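Local coordinates for protein putative NADH-flavin reductase (PDB 3H2S) that binds NADPH in a Rossmann-type fold and probably works as an oxidoreductase that uses the nicotinamide cofactor, at residues A135-Q138 with Y139-Y142; Y142-L145 with Q146-N150. All blocks are in the same frame, centred on the assembly; numbering follows the deposited sequence.

In the fold
Both interactions use helix 132-145, which packs against the mostly parallel sheet of the Rossmann-type fold, and they follow one another along the chain with Y142 in common, their centres about 12 Å apart. Interaction 1 comes first, within the body of the helix, where Q138 grips the nicotinamide ribose of NADPH. Interaction 2 is the place where the last helical residues meet the loop 146-150, which leads to strand 153-158. The helix thus brings a cofactor contact from its middle and ends in a beta turn that leads off to the strand. Both regions also touch the second subunit, so the helix belongs to the dimer interface as well as to the cofactor site.

Interaction 1. Residues A135-Q138 with Y139-Y142; sequences ALYQ and YYEY. With NDP (NADPH dihydro-nicotinamide-adenine-dinucleotide phosphate), chain C.
The amide nitrogen NE2 of Q138 is shared between a side chain one turn on and the cofactor. It donates to OE1 of E141 over 3.0 Å in a nearly straight bond (N-H...O 167°), reaching the carboxylate oxygen on its syn side and lying only slightly out of the carboxylate plane. A more bent bond of 3.1 Å runs from NE2 to O3D of NADPH, and the other end of the same amide, OE1, accepts a hydrogen bond of 2.7 Å from O2D. The two hydroxyls of the nicotinamide ribose are thus read by the two ends of one amide. E141 acts from the second shell: with CG anti to its backbone N (chi1 173°) and an extended chain, it runs alongside Q138 in the same direction and helps fix the rotation of that amide. Its negative charge probably strengthens the polarisation of the amide N-H groups.

On a different side of the helix, L136 lays CG and CD1 against the outer part of the Y140 ring, CD1 coming within 3.5 Å of CZ. The Y137 and Y140 rings form an offset edge-to-face pair, with the edge of Y140 turned to the face of Y137 and centroids 5.8 Å apart. Beneath these side chains, successive i to i+4 backbone bonds, such as Y140 N to L136 O at 2.9 Å, keep the turns regular.

Helix 132-145 packs beside helix 80-91, where Y137 touches Y80 and L83, Q138 touches H82, and E141 touches A86. A weak bond from Q138 NE2 to the carbonyl of I103, at the end of strand 99-103, ties the amide to the sheet, while Y137 and Y140 pack on M147 of the second subunit.

Interaction 2. Residues Y142-L145 with Q146-N150; sequences YQFL and QMNAN
A type I beta turn from L145 to N148 carries the chain off the end of helix 132-145, and its closing bond joins N148 N to L145 O at 3.0 Å. One residue earlier in register, M147 N, itself inside the turn, donates to F144 O, also at 3.0 Å, an i to i+3 bond. A third bond of this spacing, from Q146 N to Q143 O, is weak. The i to i+4 spacing of the preceding turns has thus given way to i to i+3 bonds as the chain leaves its helix.

The side chains of the turn fold back over the last helical residues. M147, a selenomethionine, extends its chain so that SE comes within 4.0 Å of CD1 of F144, the two side chains crossing at about a right angle. SE lies obliquely to the ring, 5.2 Å from its centroid, in a Met-aromatic contact. F144, whose ring is swung away from its own backbone nitrogen (chi1 165°), also turns one ring face to the side-chain amide of N148. The amide lies over that face near the ring's rim, with the amide and ring planes 61° apart. Further back, the terminal amide of Q146 lies over one face of Y142, again toward the rim, with the amide and ring planes 36° apart; Y142 also makes a cation-pi contact with R209.

In the Rossmann-type architecture this turn opens the connection from helix 132-145 to strand 153-158. N148 O accepts a hydrogen bond from W153 NE1, joining the loop to the start of that strand, and L145 and Q146 pack on W153 as well. F144 rests on L83, T87 and V90 of helix 80-91, while M147 meets its counterpart M147 of the second subunit, with F144 and N148 touching L83 of that chain.

Interaction 1. Residues A135-Q138 with Y139-Y142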
ATOM      1  N   ALA A 135      -0.392 -16.291  -0.353  1.00  9.14           N
ATOM      2  CA  ALA A 135       0.554 -16.308   0.768  1.00  8.69           C
ATOM      3  C   ALA A 135       1.615 -15.197   0.639  1.00  9.62           C
ATOM      4  O   ALA A 135       1.924 -14.488   1.604  1.00  8.44           O
ATOM      5  CB  ALA A 135       1.228 -17.691   0.878  1.00 11.67           C
ATOM      6  N   LEU A 136       2.168 -15.038  -0.561  1.00  6.55           N
ATOM      7  CA  LEU A 136       3.138 -13.977  -0.819  1.00  8.52           C
ATOM      8  C   LEU A 136       2.538 -12.605  -0.505  1.00  8.03           C
ATOM      9  O   LEU A 136       3.119 -11.798   0.224  1.00  7.29           O
ATOM     10  CB  LEU A 136       3.603 -14.038  -2.275  1.00  8.91           C
ATOM     11  CG  LEU A 136       4.567 -12.929  -2.715  1.00 10.06           C
ATOM     12  CD1 LEU A 136       5.884 -13.017  -1.925  1.00  9.47           C
ATOM     13  CD2 LEU A 136       4.796 -13.014  -4.228  1.00 11.49           C
ATOM     14  N   TYR A 137       1.370 -12.326  -1.058  1.00  9.15           N
ATOM     15  CA  TYR A 137       0.803 -10.992  -0.881  1.00  8.60           C
ATOM     16  C   TYR A 137       0.316 -10.703   0.537  1.00  7.05           C
ATOM     17  O   TYR A 137       0.345  -9.555   0.976  1.00  7.95           O
ATOM     18  CB  TYR A 137      -0.275 -10.718  -1.921  1.00 10.22           C
ATOM     19  CG  TYR A 137       0.309 -10.233  -3.219  1.00  8.58           C
ATOM     20  CD1 TYR A 137       0.343 -11.058  -4.351  1.00  9.90           C
ATOM     21  CD2 TYR A 137       0.767  -8.935  -3.336  1.00  8.95           C
ATOM     22  CE1 TYR A 137       0.841 -10.589  -5.564  1.00 12.12           C
ATOM     23  CE2 TYR A 137       1.243  -8.448  -4.543  1.00 11.21           C
ATOM     24  CZ  TYR A 137       1.275  -9.273  -5.651  1.00 13.41           C
ATOM     25  OH  TYR A 137       1.721  -8.753  -6.836  1.00 16.49           O
ATOM     26  N   GLN A 138      -0.032 -11.747   1.287  1.00  5.98           N
ATOM     27  CA  GLN A 138      -0.324 -11.571   2.714  1.00  8.26           C
ATOM     28  C   GLN A 138       0.926 -11.350   3.545  1.00  9.29           C
ATOM     29  O   GLN A 138       0.886 -10.670   4.574  1.00  7.22           O
ATOM     30  CB  GLN A 138      -1.127 -12.747   3.275  1.00 10.98           C
ATOM     31  CG  GLN A 138      -2.554 -12.716   2.847  1.00 13.74           C
ATOM     32  CD  GLN A 138      -3.489 -13.147   3.948  1.00 12.36           C
ATOM     33  OE1 GLN A 138      -3.663 -14.338   4.185  1.00 12.41           O
ATOM     34  NE2 GLN A 138      -4.150 -12.183   4.581  1.00  7.57           N
ATOM     35  N   TYR A 139       2.033 -11.963   3.128  1.00  7.85           N
ATOM     36  CA  TYR A 139       3.318 -11.640   3.717  1.00  7.36           C
ATOM     37  C   TYR A 139       3.631 -10.151   3.481  1.00  6.51           C
ATOM     38  O   TYR A 139       3.987  -9.435   4.401  1.00  7.80           O
ATOM     39  CB  TYR A 139       4.402 -12.529   3.105  1.00  6.94           C
ATOM     40  CG  TYR A 139       5.803 -12.121   3.496  1.00  8.75           C
ATOM     41  CD1 TYR A 139       6.213 -12.180   4.814  1.00  9.99           C
ATOM     42  CD2 TYR A 139       6.674 -11.573   2.559  1.00 12.98           C
ATOM     43  CE1 TYR A 139       7.493 -11.755   5.190  1.00 14.72           C
ATOM     44  CE2 TYR A 139       7.967 -11.208   2.913  1.00 14.47           C
ATOM     45  CZ  TYR A 139       8.374 -11.319   4.222  1.00 14.53           C
ATOM     46  OH  TYR A 139       9.643 -10.912   4.584  1.00 19.44           O
ATOM     47  N   TYR A 140       3.468  -9.691   2.242  1.00  6.89           N
ATOM     48  CA  TYR A 140       3.609  -8.262   1.922  1.00  5.39           C
ATOM     49  C   TYR A 140       2.624  -7.379   2.702  1.00  4.92           C
ATOM     50  O   TYR A 140       2.979  -6.280   3.138  1.00  8.44           O
ATOM     51  CB  TYR A 140       3.454  -8.028   0.425  1.00  7.02           C
ATOM     52  CG  TYR A 140       4.578  -8.617  -0.441  1.00  6.69           C
ATOM     53  CD1 TYR A 140       5.873  -8.748   0.043  1.00 10.72           C
ATOM     54  CD2 TYR A 140       4.338  -8.944  -1.765  1.00  7.86           C
ATOM     55  CE1 TYR A 140       6.905  -9.219  -0.777  1.00 11.49           C
ATOM     56  CE2 TYR A 140       5.345  -9.432  -2.589  1.00  4.64           C
ATOM     57  CZ  TYR A 140       6.630  -9.555  -2.090  1.00  9.68           C
ATOM     58  OH  TYR A 140       7.632 -10.027  -2.907  1.00 11.10           O
ATOM     59  N   GLU A 141       1.379  -7.834   2.838  1.00  6.95           N
ATOM     60  CA  GLU A 141       0.372  -7.103   3.628  1.00  7.82           C
ATOM     61  C   GLU A 141       0.855  -6.898   5.065  1.00  8.03           C
ATOM     62  O   GLU A 141       0.802  -5.790   5.600  1.00  6.47           O
ATOM     63  CB  GLU A 141      -0.963  -7.866   3.620  1.00  8.39           C
ATOM     64  CG  GLU A 141      -2.026  -7.279   4.538  1.00  9.32           C
ATOM     65  CD  GLU A 141      -3.277  -8.139   4.622  1.00 10.99           C
ATOM     66  OE1 GLU A 141      -3.264  -9.313   4.159  1.00  9.31           O
ATOM     67  OE2 GLU A 141      -4.254  -7.660   5.231  1.00  9.59           O
ATOM     68  N   TYR A 142       1.433  -7.948   5.635  1.00  7.29           N
ATOM     69  CA  TYR A 142       2.029  -7.880   6.966  1.00 10.95           C
ATOM     70  C   TYR A 142       3.200  -6.881   7.021  1.00 10.69           C
ATOM     71  O   TYR A 142       3.329  -6.110   7.962  1.00 10.88           O
ATOM     72  CB  TYR A 142       2.513  -9.272   7.358  1.00 14.68           C
ATOM     73  CG  TYR A 142       3.476  -9.288   8.511  1.00 22.27           C
ATOM     74  CD1 TYR A 142       4.745  -9.833   8.364  1.00 29.72           C
ATOM     75  CD2 TYR A 142       3.092  -8.845   9.763  1.00 23.65           C
ATOM     76  CE1 TYR A 142       5.619  -9.907   9.426  1.00 34.83           C
ATOM     77  CE2 TYR A 142       3.952  -8.947  10.854  1.00 32.06           C
ATOM     78  CZ  TYR A 142       5.209  -9.494  10.677  1.00 30.68           C
ATOM     79  OH  TYR A 142       6.087  -9.577  11.735  1.00 38.83           O
TER
HETATM   80  PA  NDP C 301     -13.607 -16.537   2.708  1.00 15.04           P
HETATM   81  O1A NDP C 301     -13.048 -17.225   1.430  1.00 12.73           O
HETATM   82  O2A NDP C 301     -14.661 -17.246   3.489  1.00  9.47           O
HETATM   83  O5B NDP C 301     -14.220 -15.184   1.893  1.00 29.10           O
HETATM   84  C5B NDP C 301     -13.727 -13.986   2.546  1.00 25.25           C
HETATM   85  C4B NDP C 301     -14.585 -12.738   2.104  1.00 12.08           C
HETATM   86  O4B NDP C 301     -13.965 -12.158   0.974  1.00 10.89           O
HETATM   87  C3B NDP C 301     -16.025 -13.124   1.626  1.00 14.19           C
HETATM   88  O3B NDP C 301     -16.899 -12.338   2.375  1.00 15.92           O
HETATM   89  C2B NDP C 301     -16.004 -12.682   0.105  1.00 13.50           C
HETATM   90  O2B NDP C 301     -17.200 -12.247  -0.438  1.00 15.08           O
HETATM   91  C1B NDP C 301     -14.952 -11.535   0.205  1.00 11.85           C
HETATM   92  N9A NDP C 301     -14.356 -11.261  -1.113  1.00 13.22           N
HETATM   93  C8A NDP C 301     -13.525 -12.171  -1.818  1.00 16.22           C
HETATM   94  N7A NDP C 301     -13.083 -11.679  -2.978  1.00 16.77           N
HETATM   95  C5A NDP C 301     -13.619 -10.375  -3.026  1.00 17.08           C
HETATM   96  C6A NDP C 301     -13.466  -9.375  -4.002  1.00 14.64           C
HETATM   97  N6A NDP C 301     -12.737  -9.656  -5.118  1.00 19.27           N
HETATM   98  N1A NDP C 301     -14.301  -8.275  -3.949  1.00 15.62           N
HETATM   99  C2A NDP C 301     -14.985  -8.083  -2.782  1.00 10.46           C
HETATM  100  N3A NDP C 301     -15.050  -8.887  -1.678  1.00 17.66           N
HETATM  101  C4A NDP C 301     -14.404 -10.087  -1.875  1.00 16.10           C
HETATM  102  O3  NDP C 301     -12.269 -16.493   3.542  1.00 13.94           O
HETATM  103  PN  NDP C 301     -11.703 -16.957   4.991  1.00 12.69           P
HETATM  104  O1N NDP C 301     -12.714 -16.520   6.067  1.00  9.79           O
HETATM  105  O2N NDP C 301     -11.584 -18.445   4.858  1.00 13.11           O
HETATM  106  O5D NDP C 301     -10.293 -16.212   5.342  1.00 14.73           O
HETATM  107  C5D NDP C 301     -10.243 -14.978   6.065  1.00 12.53           C
HETATM  108  C4D NDP C 301      -8.758 -14.614   6.241  1.00  9.36           C
HETATM  109  O4D NDP C 301      -8.140 -15.774   6.771  1.00 12.34           O
HETATM  110  C3D NDP C 301      -7.959 -14.196   4.971  1.00 11.45           C
HETATM  111  O3D NDP C 301      -7.012 -13.245   5.296  1.00 11.90           O
HETATM  112  C2D NDP C 301      -7.335 -15.577   4.552  1.00 15.02           C
HETATM  113  O2D NDP C 301      -6.128 -15.403   3.855  1.00 14.55           O
HETATM  114  C1D NDP C 301      -7.017 -16.115   5.993  1.00  9.92           C
HETATM  115  N1N NDP C 301      -6.675 -17.536   5.966  1.00 14.14           N
HETATM  116  C2N NDP C 301      -5.300 -17.872   6.314  1.00 13.62           C
HETATM  117  C3N NDP C 301      -4.911 -19.326   6.046  1.00 15.60           C
HETATM  118  C7N NDP C 301      -3.704 -19.702   6.889  1.00 22.49           C
HETATM  119  O7N NDP C 301      -2.786 -18.906   7.022  1.00 27.19           O
HETATM  120  N7N NDP C 301      -3.595 -21.004   7.354  1.00 28.15           N
HETATM  121  C4N NDP C 301      -5.991 -20.387   6.019  1.00 14.22           C
HETATM  122  C5N NDP C 301      -7.281 -19.947   5.373  1.00 14.98           C
HETATM  123  C6N NDP C 301      -7.643 -18.480   5.430  1.00 14.77           C
HETATM  124  P2B NDP C 301     -18.336 -13.320  -0.900  1.00 18.35           P
HETATM  125  O1X NDP C 301     -18.964 -13.977   0.382  1.00 18.31           O
HETATM  126  O2X NDP C 301     -19.518 -12.470  -1.498  1.00 16.22           O
HETATM  127  O3X NDP C 301     -17.798 -14.354  -1.829  1.00 21.30           O

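Interaction 2. Residues Y142-L145 with Q146-N150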
ATOM      1  N   TYR A 142       1.433  -7.948   5.635  1.00  7.29           N
ATOM      2  CA  TYR A 142       2.029  -7.880   6.966  1.00 10.95           C
ATOM      3  C   TYR A 142       3.200  -6.881   7.021  1.00 10.69           C
ATOM      4  O   TYR A 142       3.329  -6.110   7.962  1.00 10.88           O
ATOM      5  CB  TYR A 142       2.513  -9.272   7.358  1.00 14.68           C
ATOM      6  CG  TYR A 142       3.476  -9.288   8.511  1.00 22.27           C
ATOM      7  CD1 TYR A 142       4.745  -9.833   8.364  1.00 29.72           C
ATOM      8  CD2 TYR A 142       3.092  -8.845   9.763  1.00 23.65           C
ATOM      9  CE1 TYR A 142       5.619  -9.907   9.426  1.00 34.83           C
ATOM     10  CE2 TYR A 142       3.952  -8.947  10.854  1.00 32.06           C
ATOM     11  CZ  TYR A 142       5.209  -9.494  10.677  1.00 30.68           C
ATOM     12  OH  TYR A 142       6.087  -9.577  11.735  1.00 38.83           O
ATOM     13  N   GLN A 143       4.039  -6.885   5.996  1.00  7.61           N
ATOM     14  CA  GLN A 143       5.162  -5.958   5.963  1.00  7.46           C
ATOM     15  C   GLN A 143       4.673  -4.528   5.748  1.00  7.41           C
ATOM     16  O   GLN A 143       5.245  -3.582   6.301  1.00  7.85           O
ATOM     17  CB  GLN A 143       6.137  -6.339   4.858  1.00  8.37           C
ATOM     18  CG  GLN A 143       6.879  -7.653   5.097  1.00 10.03           C
ATOM     19  CD  GLN A 143       7.965  -7.865   4.079  1.00 19.95           C
ATOM     20  OE1 GLN A 143       9.129  -8.064   4.437  1.00 35.59           O
ATOM     21  NE2 GLN A 143       7.633  -7.658   2.810  1.00 23.98           N
ATOM     22  N   PHE A 144       3.652  -4.369   4.907  1.00  5.69           N
ATOM     23  CA  PHE A 144       3.067  -3.045   4.662  1.00  7.87           C
ATOM     24  C   PHE A 144       2.513  -2.434   5.947  1.00  8.06           C
ATOM     25  O   PHE A 144       2.688  -1.249   6.211  1.00  7.64           O
ATOM     26  CB  PHE A 144       1.945  -3.118   3.629  1.00  8.05           C
ATOM     27  CG  PHE A 144       1.080  -1.896   3.609  1.00 10.19           C
ATOM     28  CD1 PHE A 144       1.513  -0.739   2.990  1.00  8.22           C
ATOM     29  CD2 PHE A 144      -0.168  -1.893   4.237  1.00 13.09           C
ATOM     30  CE1 PHE A 144       0.748   0.429   3.027  1.00  8.02           C
ATOM     31  CE2 PHE A 144      -0.970  -0.760   4.217  1.00  9.56           C
ATOM     32  CZ  PHE A 144      -0.500   0.411   3.642  1.00 11.59           C
ATOM     33  N   LEU A 145       1.805  -3.236   6.729  1.00  8.17           N
ATOM     34  CA  LEU A 145       1.217  -2.725   7.968  1.00  9.83           C
ATOM     35  C   LEU A 145       2.273  -2.077   8.876  1.00  7.94           C
ATOM     36  O   LEU A 145       2.054  -0.997   9.428  1.00  9.52           O
ATOM     37  CB  LEU A 145       0.465  -3.834   8.708  1.00  7.08           C
ATOM     38  CG  LEU A 145      -0.833  -4.350   8.081  1.00  9.20           C
ATOM     39  CD1 LEU A 145      -1.388  -5.508   8.902  1.00 10.30           C
ATOM     40  CD2 LEU A 145      -1.896  -3.273   7.905  1.00  8.01           C
ATOM     41  N   GLN A 146       3.454  -2.680   8.931  1.00 10.22           N
ATOM     42  CA  GLN A 146       4.530  -2.202   9.805  1.00 10.67           C
ATOM     43  C   GLN A 146       5.116  -0.867   9.359  1.00  9.56           C
ATOM     44  O   GLN A 146       5.869  -0.249  10.100  1.00 13.94           O
ATOM     45  CB  GLN A 146       5.637  -3.248   9.904  1.00 11.40           C
ATOM     46  CG  GLN A 146       5.178  -4.526  10.590  1.00 14.63           C
ATOM     47  CD  GLN A 146       6.214  -5.610  10.506  1.00 24.43           C
ATOM     48  OE1 GLN A 146       6.129  -6.505   9.662  1.00 29.43           O
ATOM     49  NE2 GLN A 146       7.268  -5.468  11.295  1.00 22.50           N
HETATM   50  N   MSE A 147       4.798  -0.447   8.142  1.00 10.96           N
HETATM   51  CA  MSE A 147       5.223   0.861   7.633  1.00 12.31           C
HETATM   52  C   MSE A 147       4.397   1.996   8.242  1.00 13.52           C
HETATM   53  O   MSE A 147       4.635   3.183   7.959  1.00 12.77           O
HETATM   54  CB  MSE A 147       5.079   0.911   6.113  1.00 12.31           C
HETATM   55  CG  MSE A 147       5.908  -0.110   5.372  1.00 12.60           C
HETATM   56 SE   MSE A 147       5.477  -0.074   3.468  1.00 19.79          SE
HETATM   57  CE  MSE A 147       6.934  -1.179   2.848  1.00 18.72           C
ATOM     58  N   ASN A 148       3.396   1.630   9.037  1.00 11.99           N
ATOM     59  CA  ASN A 148       2.402   2.589   9.492  1.00  9.83           C
ATOM     60  C   ASN A 148       2.356   2.722  11.009  1.00 10.83           C
ATOM     61  O   ASN A 148       1.534   2.100  11.665  1.00 12.92           O
ATOM     62  CB  ASN A 148       1.027   2.232   8.903  1.00  8.40           C
ATOM     63  CG  ASN A 148       1.057   2.154   7.394  1.00 10.63           C
ATOM     64  OD1 ASN A 148       1.173   1.060   6.817  1.00 15.06           O
ATOM     65  ND2 ASN A 148       1.161   3.319   6.751  1.00  5.81           N
ATOM     66  N   ALA A 149       3.245   3.552  11.550  1.00 13.73           N
ATOM     67  CA  ALA A 149       3.435   3.672  12.998  1.00 12.75           C
ATOM     68  C   ALA A 149       2.327   4.468  13.671  1.00 15.72           C
ATOM     69  O   ALA A 149       2.263   4.530  14.897  1.00 16.58           O
ATOM     70  CB  ALA A 149       4.763   4.305  13.293  1.00 14.22           C
ATOM     71  N   ASN A 150       1.539   5.184  12.877  1.00 14.52           N
ATOM     72  CA  ASN A 150       0.563   6.129  13.408  1.00 19.13           C
ATOM     73  C   ASN A 150      -0.895   5.767  13.079  1.00 16.93           C
ATOM     74  O   ASN A 150      -1.788   6.606  13.147  1.00 20.10           O
ATOM     75  CB  ASN A 150       0.897   7.533  12.910  1.00 20.40           C
ATOM     76  CG  ASN A 150       2.335   7.926  13.220  1.00 30.86           C
ATOM     77  OD1 ASN A 150       3.117   8.234  12.317  1.00 35.23           O
ATOM     78  ND2 ASN A 150       2.715   7.822  14.493  1.00 32.92           N
TER